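Local coordinates for insecticidal crystal protein Cry7Cal (Bacillus thuringiensis, PDB 5ZI1) that is an insecticidal delta-endotoxin active against the locust Locusta migratoria manilensis, probably by binding receptors in the target insect, at residues G380-S388 and L417-L425; Q169-K180 and P234-P242. One frame throughout, in Å; residues are numbered along the deposited sequence.

Interaction 1 of 2, residues G380-S388 and L417-L425; sequences GINSSNVLS and LDEPIYGDL
The beta hairpin that joins strands 369-382 and 387-393 of the middle, beta-prism domain lays its turn against the extended chain P420-Y422, part of the loop between strands 404-407 and 430-437. Y422 and N385 supply the polar link: the backbone N of Y422 donates to N385 OD1 at 2.7 Å, with the donor tilted 20° from the carbonyl plane. N385 has its CG beside its own backbone N (chi1 -49°), which swings the amide oxygen over to the loop, while its CB rests on P420 O. The Y422 ring, its CG anti to the backbone N (chi1 -179°), lies against the start of the turn, with S383 CA over one face in a CH-pi contact, 3.7 Å from the ring centroid. At the ring edge, in plane, I381 O lies 3.3 Å from Y422 CD1. The extended I381 side chain puts CD1 against the loop backbone, 3.5 Å from Y422 N and 3.8 Å from P420 CB. The L387 side chain crosses P420 at about a right angle, CD2 meeting CG in a longer contact.

N382 OD1 accepts from S384 N and from V386 N, which approach opposite faces of its amide plane; the S384 bond makes an Asx turn, and the two together hold the tight turn in shape. On the loop side, E427 accepts from I421 N and Y428 OH pairs with G423 N. The type I turn, N382 to N385, thus packs against the type II turn, I421 to D424, a hairpin-end contact of the three-sheet beta-prism domain of three-domain Cry toxins.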
loop_
_atom_site.group_PDB
_atom_site.type_symbol
_atom_site.label_atom_id
_atom_site.label_comp_id
_atom_site.label_asym_id
_atom_site.label_seq_id
_atom_site.Cartn_x
_atom_site.Cartn_y
_atom_site.Cartn_z
ATOM N N GLY A 380 11.220 7.483 16.873
ATOM C CA GLY A 380 9.831 7.184 17.135
ATOM C C GLY A 380 9.045 8.402 17.583
ATOM O O GLY A 380 9.600 9.421 17.986
ATOM N N ILE A 381 7.722 8.274 17.506
ATOM C CA ILE A 381 6.812 9.305 17.996
ATOM C C ILE A 381 5.574 8.607 18.514
ATOM O O ILE A 381 5.069 7.677 17.880
ATOM C CB ILE A 381 6.463 10.339 16.899
ATOM C CG1 ILE A 381 5.646 11.491 17.495
ATOM C CG2 ILE A 381 5.737 9.672 15.685
ATOM C CD1 ILE A 381 5.315 12.620 16.519
ATOM N N ASN A 382 5.084 9.025 19.667
ATOM C CA ASN A 382 3.952 8.313 20.247
ATOM C C ASN A 382 2.687 9.155 20.146
ATOM O O ASN A 382 2.705 10.297 19.681
ATOM C CB ASN A 382 4.242 7.877 21.695
ATOM C CG ASN A 382 4.197 9.024 22.719
ATOM O OD1 ASN A 382 3.876 10.177 22.411
ATOM N ND2 ASN A 382 4.522 8.685 23.967
ATOM N N SER A 383 1.581 8.568 20.611
ATOM C CA SER A 383 0.264 9.177 20.451
ATOM C C SER A 383 0.175 10.563 21.073
ATOM O O SER A 383 -0.695 11.351 20.677
ATOM C CB SER A 383 -0.788 8.266 21.063
ATOM O OG SER A 383 -0.148 7.317 21.899
ATOM N N SER A 384 1.051 10.886 22.025
ATOM C CA SER A 384 1.104 12.219 22.604
ATOM C C SER A 384 1.959 13.186 21.798
ATOM O O SER A 384 2.111 14.337 22.217
ATOM C CB SER A 384 1.626 12.140 24.036
ATOM O OG SER A 384 0.986 11.087 24.741
ATOM N N ASN A 385 2.515 12.742 20.666
ATOM C CA ASN A 385 3.409 13.527 19.806
ATOM C C ASN A 385 4.763 13.786 20.456
ATOM O O ASN A 385 5.419 14.787 20.154
ATOM C CB ASN A 385 2.798 14.868 19.379
ATOM C CG ASN A 385 1.391 14.731 18.839
ATOM O OD1 ASN A 385 1.124 13.909 17.957
ATOM N ND2 ASN A 385 0.477 15.533 19.373
ATOM N N VAL A 386 5.225 12.910 21.336
ATOM C CA VAL A 386 6.525 13.111 21.958
ATOM C C VAL A 386 7.558 12.274 21.203
ATOM O O VAL A 386 7.409 11.054 21.053
ATOM C CB VAL A 386 6.485 12.818 23.474
ATOM C CG1 VAL A 386 5.294 13.515 24.082
ATOM C CG2 VAL A 386 6.391 11.347 23.786
ATOM N N LEU A 387 8.579 12.944 20.674
ATOM C CA LEU A 387 9.647 12.243 19.975
ATOM C C LEU A 387 10.457 11.387 20.940
ATOM O O LEU A 387 10.726 11.783 22.081
ATOM C CB LEU A 387 10.570 13.234 19.277
ATOM C CG LEU A 387 9.890 14.090 18.218
ATOM C CD1 LEU A 387 10.914 14.952 17.522
ATOM C CD2 LEU A 387 9.172 13.193 17.214
ATOM N N SER A 388 10.837 10.204 20.478
ATOM C CA SER A 388 11.719 9.324 21.220
ATOM C C SER A 388 12.781 8.779 20.275
ATOM O O SER A 388 12.644 8.808 19.050
ATOM C CB SER A 388 10.956 8.181 21.885
ATOM O OG SER A 388 10.425 7.310 20.901
ATOM N N LEU A 417 7.504 18.319 10.647
ATOM C CA LEU A 417 7.332 19.663 11.155
ATOM C C LEU A 417 8.286 19.883 12.324
ATOM O O LEU A 417 8.966 18.964 12.789
ATOM C CB LEU A 417 5.886 19.873 11.608
ATOM C CG LEU A 417 4.778 19.822 10.552
ATOM C CD1 LEU A 417 3.478 20.309 11.158
ATOM C CD2 LEU A 417 5.139 20.598 9.278
ATOM N N ASP A 418 8.329 21.120 12.812
ATOM C CA ASP A 418 9.156 21.391 13.979
ATOM C C ASP A 418 8.536 20.820 15.246
ATOM O O ASP A 418 9.256 20.506 16.203
ATOM C CB ASP A 418 9.404 22.889 14.099
ATOM C CG ASP A 418 10.749 23.290 13.525
ATOM O OD1 ASP A 418 10.781 24.106 12.574
ATOM O OD2 ASP A 418 11.779 22.778 14.026
ATOM N N GLU A 419 7.213 20.651 15.266
ATOM C CA GLU A 419 6.506 19.968 16.346
ATOM C C GLU A 419 5.737 18.814 15.713
ATOM O O GLU A 419 4.543 18.948 15.397
ATOM C CB GLU A 419 5.583 20.923 17.096
ATOM C CG GLU A 419 6.284 22.155 17.639
ATOM C CD GLU A 419 6.405 22.126 19.153
ATOM O OE1 GLU A 419 6.146 21.056 19.747
ATOM O OE2 GLU A 419 6.757 23.169 19.749
ATOM N N PRO A 420 6.394 17.677 15.482
ATOM C CA PRO A 420 5.759 16.610 14.702
ATOM C C PRO A 420 4.528 16.048 15.392
ATOM O O PRO A 420 4.388 16.112 16.615
ATOM C CB PRO A 420 6.864 15.558 14.581
ATOM C CG PRO A 420 8.136 16.354 14.672
ATOM C CD PRO A 420 7.825 17.410 15.706
ATOM N N ILE A 421 3.633 15.486 14.582
ATOM C CA ILE A 421 2.323 15.011 15.017
ATOM C C ILE A 421 2.193 13.537 14.650
ATOM O O ILE A 421 2.283 13.174 13.469
ATOM C CB ILE A 421 1.182 15.832 14.385
ATOM C CG1 ILE A 421 1.405 17.331 14.599
ATOM C CG2 ILE A 421 -0.183 15.386 14.919
ATOM C CD1 ILE A 421 0.452 18.215 13.824
ATOM N N TYR A 422 1.974 12.700 15.661
ATOM C CA TYR A 422 1.659 11.286 15.483
ATOM C C TYR A 422 0.513 11.090 14.497
ATOM O O TYR A 422 -0.573 11.652 14.671
ATOM C CB TYR A 422 1.280 10.698 16.846
ATOM C CG TYR A 422 0.928 9.232 16.892
ATOM C CD1 TYR A 422 1.915 8.270 17.060
ATOM C CD2 TYR A 422 -0.399 8.809 16.826
ATOM C CE1 TYR A 422 1.593 6.918 17.137
ATOM C CE2 TYR A 422 -0.733 7.457 16.905
ATOM C CZ TYR A 422 0.267 6.520 17.059
ATOM O OH TYR A 422 -0.047 5.182 17.137
ATOM N N GLY A 423 0.756 10.273 13.468
ATOM C CA GLY A 423 -0.276 9.904 12.528
ATOM C C GLY A 423 -0.373 10.781 11.304
ATOM O O GLY A 423 -1.115 10.440 10.382
ATOM N N ASP A 424 0.375 11.877 11.248
ATOM C CA ASP A 424 0.311 12.827 10.138
ATOM C C ASP A 424 1.058 12.262 8.930
ATOM O O ASP A 424 2.292 12.278 8.879
ATOM C CB ASP A 424 0.889 14.169 10.584
ATOM C CG ASP A 424 0.746 15.255 9.530
ATOM O OD1 ASP A 424 0.059 15.020 8.504
ATOM O OD2 ASP A 424 1.313 16.350 9.735
ATOM N N LEU A 425 0.312 11.778 7.930
ATOM C CA LEU A 425 0.943 11.313 6.692
ATOM C C LEU A 425 1.561 12.430 5.883
ATOM O O LEU A 425 2.478 12.167 5.105
ATOM C CB LEU A 425 -0.032 10.573 5.785
ATOM C CG LEU A 425 -0.729 9.474 6.547
ATOM C CD1 LEU A 425 -2.233 9.789 6.682
ATOM C CD2 LEU A 425 -0.411 8.136 5.891
#

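Interaction 2 of 2, residues Q169-K180 and P234-P242; sequences QYEIDLFYNEQK and PIYDARTYP
R239 lies flat on the ring of Y176, guanidinium and ring planes 13° apart and centres 4.0 Å apart, a cation-pi stack in which NH1 comes nearest, 3.4 Å from Y176 CD2. The arginine side chain runs extended across the same face, CD adding a CH-pi contact, and ends at D173, where NH2 forms a salt bridge to OD1 of 2.9 Å. That oxygen is gripped twice, since Q169 NE2 reaches it from the opposite face of the carboxylate plane. NE of R239 pairs with E159 of helix 141-165. With its CG anti to the backbone N (chi1 -177°), Y176 reaches across to the D237 carboxylate; its OH lies 2.9 Å from OD2 and 3.0 Å from OD1 of D237, a weak bond that may go to either oxygen. D237 is in turn set by T240, whose N donates to OD1 in an Asx motif; T240 OG1 separately donates to OD2 at 2.6 Å. Farther along the helix, Q179 NE2 donates to Y236 O at 3.1 Å, from well above the carbonyl plane, and also to L152 O, while a water links Q179 OE1 to A238 N. D173 on NH2 and E159 on NE probably fix the guanidinium's rotation, holding it flat on Y176 with its charge balanced.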
loop_
_atom_site.group_PDB
_atom_site.type_symbol
_atom_site.label_atom_id
_atom_site.label_comp_id
_atom_site.label_asym_id
_atom_site.label_seq_id
_atom_site.Cartn_x
_atom_site.Cartn_y
_atom_site.Cartn_z
ATOM N N GLN A 169 -30.059 12.323 -17.892
ATOM C CA GLN A 169 -29.701 11.167 -17.081
ATOM C C GLN A 169 -28.967 10.122 -17.910
ATOM O O GLN A 169 -28.014 9.498 -17.421
ATOM C CB GLN A 169 -30.946 10.573 -16.415
ATOM C CG GLN A 169 -30.648 9.416 -15.438
ATOM C CD GLN A 169 -29.894 9.859 -14.194
ATOM O OE1 GLN A 169 -30.401 10.642 -13.391
ATOM N NE2 GLN A 169 -28.667 9.366 -14.034
ATOM N N TYR A 170 -29.371 9.932 -19.170
ATOM C CA TYR A 170 -28.739 8.896 -19.979
ATOM C C TYR A 170 -27.249 9.162 -20.138
ATOM O O TYR A 170 -26.446 8.227 -20.165
ATOM C CB TYR A 170 -29.404 8.790 -21.360
ATOM C CG TYR A 170 -29.063 9.920 -22.316
ATOM C CD1 TYR A 170 -27.857 9.929 -23.038
ATOM C CD2 TYR A 170 -29.950 10.966 -22.520
ATOM C CE1 TYR A 170 -27.546 10.965 -23.900
ATOM C CE2 TYR A 170 -29.656 11.996 -23.400
ATOM C CZ TYR A 170 -28.453 11.987 -24.083
ATOM O OH TYR A 170 -28.160 13.012 -24.944
ATOM N N GLU A 171 -26.874 10.428 -20.289
ATOM C CA GLU A 171 -25.481 10.778 -20.504
ATOM C C GLU A 171 -24.690 10.680 -19.197
ATOM O O GLU A 171 -23.564 10.182 -19.193
ATOM C CB GLU A 171 -25.400 12.178 -21.120
ATOM C CG GLU A 171 -24.040 12.518 -21.694
ATOM C CD GLU A 171 -24.013 13.881 -22.373
ATOM O OE1 GLU A 171 -23.050 14.147 -23.134
ATOM O OE2 GLU A 171 -24.944 14.686 -22.136
ATOM N N ILE A 172 -25.284 11.119 -18.080
ATOM C CA ILE A 172 -24.757 10.794 -16.753
ATOM C C ILE A 172 -24.565 9.293 -16.609
ATOM O O ILE A 172 -23.537 8.828 -16.102
ATOM C CB ILE A 172 -25.704 11.336 -15.665
ATOM C CG1 ILE A 172 -25.800 12.854 -15.756
ATOM C CG2 ILE A 172 -25.278 10.876 -14.273
ATOM C CD1 ILE A 172 -26.863 13.423 -14.854
ATOM N N ASP A 173 -25.551 8.505 -17.079
ATOM C CA ASP A 173 -25.462 7.050 -16.957
ATOM C C ASP A 173 -24.390 6.471 -17.866
ATOM O O ASP A 173 -23.786 5.445 -17.528
ATOM C CB ASP A 173 -26.805 6.393 -17.277
ATOM C CG ASP A 173 -27.839 6.581 -16.170
ATOM O OD1 ASP A 173 -27.507 7.118 -15.088
ATOM O OD2 ASP A 173 -28.993 6.153 -16.376
ATOM N N LEU A 174 -24.166 7.080 -19.031
ATOM C CA LEU A 174 -23.112 6.598 -19.916
ATOM C C LEU A 174 -21.744 6.775 -19.268
ATOM O O LEU A 174 -20.934 5.840 -19.224
ATOM C CB LEU A 174 -23.171 7.338 -21.246
ATOM C CG LEU A 174 -22.155 6.881 -22.303
ATOM C CD1 LEU A 174 -22.514 5.500 -22.852
ATOM C CD2 LEU A 174 -22.056 7.906 -23.431
ATOM N N PHE A 175 -21.483 7.972 -18.735
ATOM C CA PHE A 175 -20.198 8.250 -18.089
ATOM C C PHE A 175 -19.961 7.333 -16.896
ATOM O O PHE A 175 -18.856 6.800 -16.722
ATOM C CB PHE A 175 -20.149 9.715 -17.677
ATOM C CG PHE A 175 -19.902 10.648 -18.830
ATOM C CD1 PHE A 175 -18.810 10.468 -19.662
ATOM C CD2 PHE A 175 -20.764 11.690 -19.088
ATOM C CE1 PHE A 175 -18.577 11.324 -20.718
ATOM C CE2 PHE A 175 -20.543 12.552 -20.151
ATOM C CZ PHE A 175 -19.449 12.367 -20.968
ATOM N N TYR A 176 -21.000 7.106 -16.088
ATOM C CA TYR A 176 -20.926 6.129 -15.010
ATOM C C TYR A 176 -20.471 4.771 -15.525
ATOM O O TYR A 176 -19.513 4.189 -15.002
ATOM C CB TYR A 176 -22.287 6.008 -14.306
ATOM C CG TYR A 176 -22.243 5.066 -13.127
ATOM C CD1 TYR A 176 -21.645 5.459 -11.930
ATOM C CD2 TYR A 176 -22.757 3.774 -13.213
ATOM C CE1 TYR A 176 -21.571 4.599 -10.842
ATOM C CE2 TYR A 176 -22.699 2.900 -12.129
ATOM C CZ TYR A 176 -22.103 3.324 -10.937
ATOM O OH TYR A 176 -22.028 2.485 -9.835
ATOM N N ASN A 177 -21.128 4.261 -16.573
ATOM C CA ASN A 177 -20.784 2.932 -17.073
ATOM C C ASN A 177 -19.409 2.915 -17.721
ATOM O O ASN A 177 -18.686 1.923 -17.613
ATOM C CB ASN A 177 -21.836 2.436 -18.064
ATOM C CG ASN A 177 -23.187 2.219 -17.409
ATOM O OD1 ASN A 177 -23.273 1.842 -16.239
ATOM N ND2 ASN A 177 -24.248 2.441 -18.166
ATOM N N GLU A 178 -19.048 3.975 -18.439
ATOM C CA GLU A 178 -17.684 4.068 -18.936
ATOM C C GLU A 178 -16.684 4.001 -17.784
ATOM O O GLU A 178 -15.699 3.259 -17.852
ATOM C CB GLU A 178 -17.502 5.353 -19.733
ATOM C CG GLU A 178 -18.216 5.346 -21.058
ATOM C CD GLU A 178 -18.011 6.644 -21.799
ATOM O OE1 GLU A 178 -18.621 6.807 -22.890
ATOM O OE2 GLU A 178 -17.232 7.491 -21.277
ATOM N N GLN A 179 -16.948 4.740 -16.698
ATOM C CA GLN A 179 -16.031 4.741 -15.554
ATOM C C GLN A 179 -15.871 3.339 -14.985
ATOM O O GLN A 179 -14.752 2.881 -14.724
ATOM C CB GLN A 179 -16.529 5.703 -14.468
ATOM C CG GLN A 179 -15.510 5.916 -13.328
ATOM C CD GLN A 179 -16.102 6.581 -12.091
ATOM O OE1 GLN A 179 -17.192 6.220 -11.631
ATOM N NE2 GLN A 179 -15.371 7.555 -11.532
ATOM N N LYS A 180 -16.988 2.640 -14.810
ATOM C CA LYS A 180 -16.962 1.269 -14.310
ATOM C C LYS A 180 -16.076 0.380 -15.166
ATOM O O LYS A 180 -15.277 -0.398 -14.638
ATOM C CB LYS A 180 -18.382 0.711 -14.248
ATOM C CG LYS A 180 -18.453 -0.672 -13.646
ATOM C CD LYS A 180 -19.907 -1.150 -13.468
ATOM C CE LYS A 180 -20.624 -0.396 -12.343
ATOM N NZ LYS A 180 -20.412 -1.012 -10.981
ATOM N N PRO A 234 -12.200 1.998 -7.360
ATOM C CA PRO A 234 -13.641 1.813 -7.120
ATOM C C PRO A 234 -14.264 2.895 -6.244
ATOM O O PRO A 234 -15.473 3.120 -6.345
ATOM C CB PRO A 234 -13.716 0.440 -6.431
ATOM C CG PRO A 234 -12.347 -0.161 -6.561
ATOM C CD PRO A 234 -11.412 0.988 -6.635
ATOM N N ILE A 235 -13.496 3.571 -5.379
ATOM C CA ILE A 235 -14.096 4.620 -4.559
ATOM C C ILE A 235 -14.488 5.841 -5.393
ATOM O O ILE A 235 -15.341 6.628 -4.967
ATOM C CB ILE A 235 -13.141 4.963 -3.398
ATOM C CG1 ILE A 235 -13.093 3.775 -2.444
ATOM C CG2 ILE A 235 -13.586 6.206 -2.634
ATOM C CD1 ILE A 235 -11.918 3.758 -1.599
ATOM N N TYR A 236 -13.944 5.997 -6.608
ATOM C CA TYR A 236 -14.406 7.103 -7.436
ATOM C C TYR A 236 -15.818 6.866 -7.968
ATOM O O TYR A 236 -16.364 7.747 -8.649
ATOM C CB TYR A 236 -13.457 7.340 -8.610
ATOM C CG TYR A 236 -12.049 7.770 -8.251
ATOM C CD1 TYR A 236 -11.804 8.669 -7.223
ATOM C CD2 TYR A 236 -10.962 7.269 -8.950
ATOM C CE1 TYR A 236 -10.519 9.053 -6.913
ATOM C CE2 TYR A 236 -9.675 7.639 -8.637
ATOM C CZ TYR A 236 -9.457 8.529 -7.619
ATOM O OH TYR A 236 -8.174 8.902 -7.310
ATOM N N ASP A 237 -16.389 5.693 -7.688
ATOM C CA ASP A 237 -17.784 5.368 -7.988
ATOM C C ASP A 237 -18.664 6.142 -7.018
ATOM O O ASP A 237 -18.876 5.723 -5.877
ATOM C CB ASP A 237 -17.988 3.861 -7.869
ATOM C CG ASP A 237 -19.413 3.416 -8.153
ATOM O OD1 ASP A 237 -20.337 4.260 -8.144
ATOM O OD2 ASP A 237 -19.610 2.192 -8.343
ATOM N N ALA A 238 -19.176 7.289 -7.467
ATOM C CA ALA A 238 -19.908 8.181 -6.574
ATOM C C ALA A 238 -21.281 7.650 -6.176
ATOM O O ALA A 238 -21.890 8.205 -5.256
ATOM C CB ALA A 238 -20.070 9.556 -7.219
ATOM N N ARG A 239 -21.786 6.613 -6.841
ATOM C CA ARG A 239 -23.028 5.999 -6.383
ATOM C C ARG A 239 -22.780 5.015 -5.253
ATOM O O ARG A 239 -23.565 4.951 -4.302
ATOM C CB ARG A 239 -23.731 5.291 -7.537
ATOM C CG ARG A 239 -24.446 6.233 -8.452
ATOM C CD ARG A 239 -25.028 5.520 -9.659
ATOM N NE ARG A 239 -25.203 6.509 -10.706
ATOM C CZ ARG A 239 -25.578 6.250 -11.952
ATOM N NH1 ARG A 239 -25.843 5.008 -12.332
ATOM N NH2 ARG A 239 -25.680 7.254 -12.813
ATOM N N THR A 240 -21.708 4.224 -5.361
ATOM C CA THR A 240 -21.357 3.283 -4.308
ATOM C C THR A 240 -20.739 4.001 -3.116
ATOM O O THR A 240 -20.861 3.531 -1.979
ATOM C CB THR A 240 -20.396 2.225 -4.849
ATOM O OG1 THR A 240 -20.883 1.722 -6.097
ATOM C CG2 THR A 240 -20.247 1.073 -3.889
ATOM N N TYR A 241 -20.119 5.153 -3.349
ATOM C CA TYR A 241 -19.489 5.948 -2.295
ATOM C C TYR A 241 -19.976 7.386 -2.421
ATOM O O TYR A 241 -19.246 8.269 -2.901
ATOM C CB TYR A 241 -17.964 5.839 -2.364
ATOM C CG TYR A 241 -17.473 4.411 -2.185
ATOM C CD1 TYR A 241 -17.245 3.583 -3.286
ATOM C CD2 TYR A 241 -17.252 3.883 -0.917
ATOM C CE1 TYR A 241 -16.805 2.265 -3.119
ATOM C CE2 TYR A 241 -16.813 2.571 -0.743
ATOM C CZ TYR A 241 -16.588 1.769 -1.841
ATOM O OH TYR A 241 -16.160 0.463 -1.656
ATOM N N PRO A 242 -21.214 7.659 -1.993
ATOM C CA PRO A 242 -21.757 9.020 -2.067
ATOM C C PRO A 242 -21.292 9.949 -0.959
ATOM O O PRO A 242 -21.712 11.113 -0.941
ATOM C CB PRO A 242 -23.276 8.789 -1.973
ATOM C CG PRO A 242 -23.400 7.584 -1.102
ATOM C CD PRO A 242 -22.201 6.698 -1.461
HETATM O O HOH W 1 -18.931 7.905 -10.180
HETATM O O HOH W 2 -19.243 1.870 -10.747
#

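Overall arrangement
Interactions 1 and 2 occupy different domains of the toxin, their centres 39 Å apart and nearest atoms about 14 Å apart, without touching. Residues 169-180 belong to the helical N-terminal domain, and 234-242 start in the short helix 232-235 and run on as a loop, where T240 and Y241 also reach R525, Y561 and E596 of the C-terminal beta domain. Interaction 1 stays within the middle domain, joining a hairpin to a loop. Both contacts are partly buried and cover similar areas, yet their chemistry differs. The hairpin contact rests on aliphatic and CH-pi packing with one backbone-to-amide bond, whereas the helix contact depends on charge, a stacked guanidinium and bridging water.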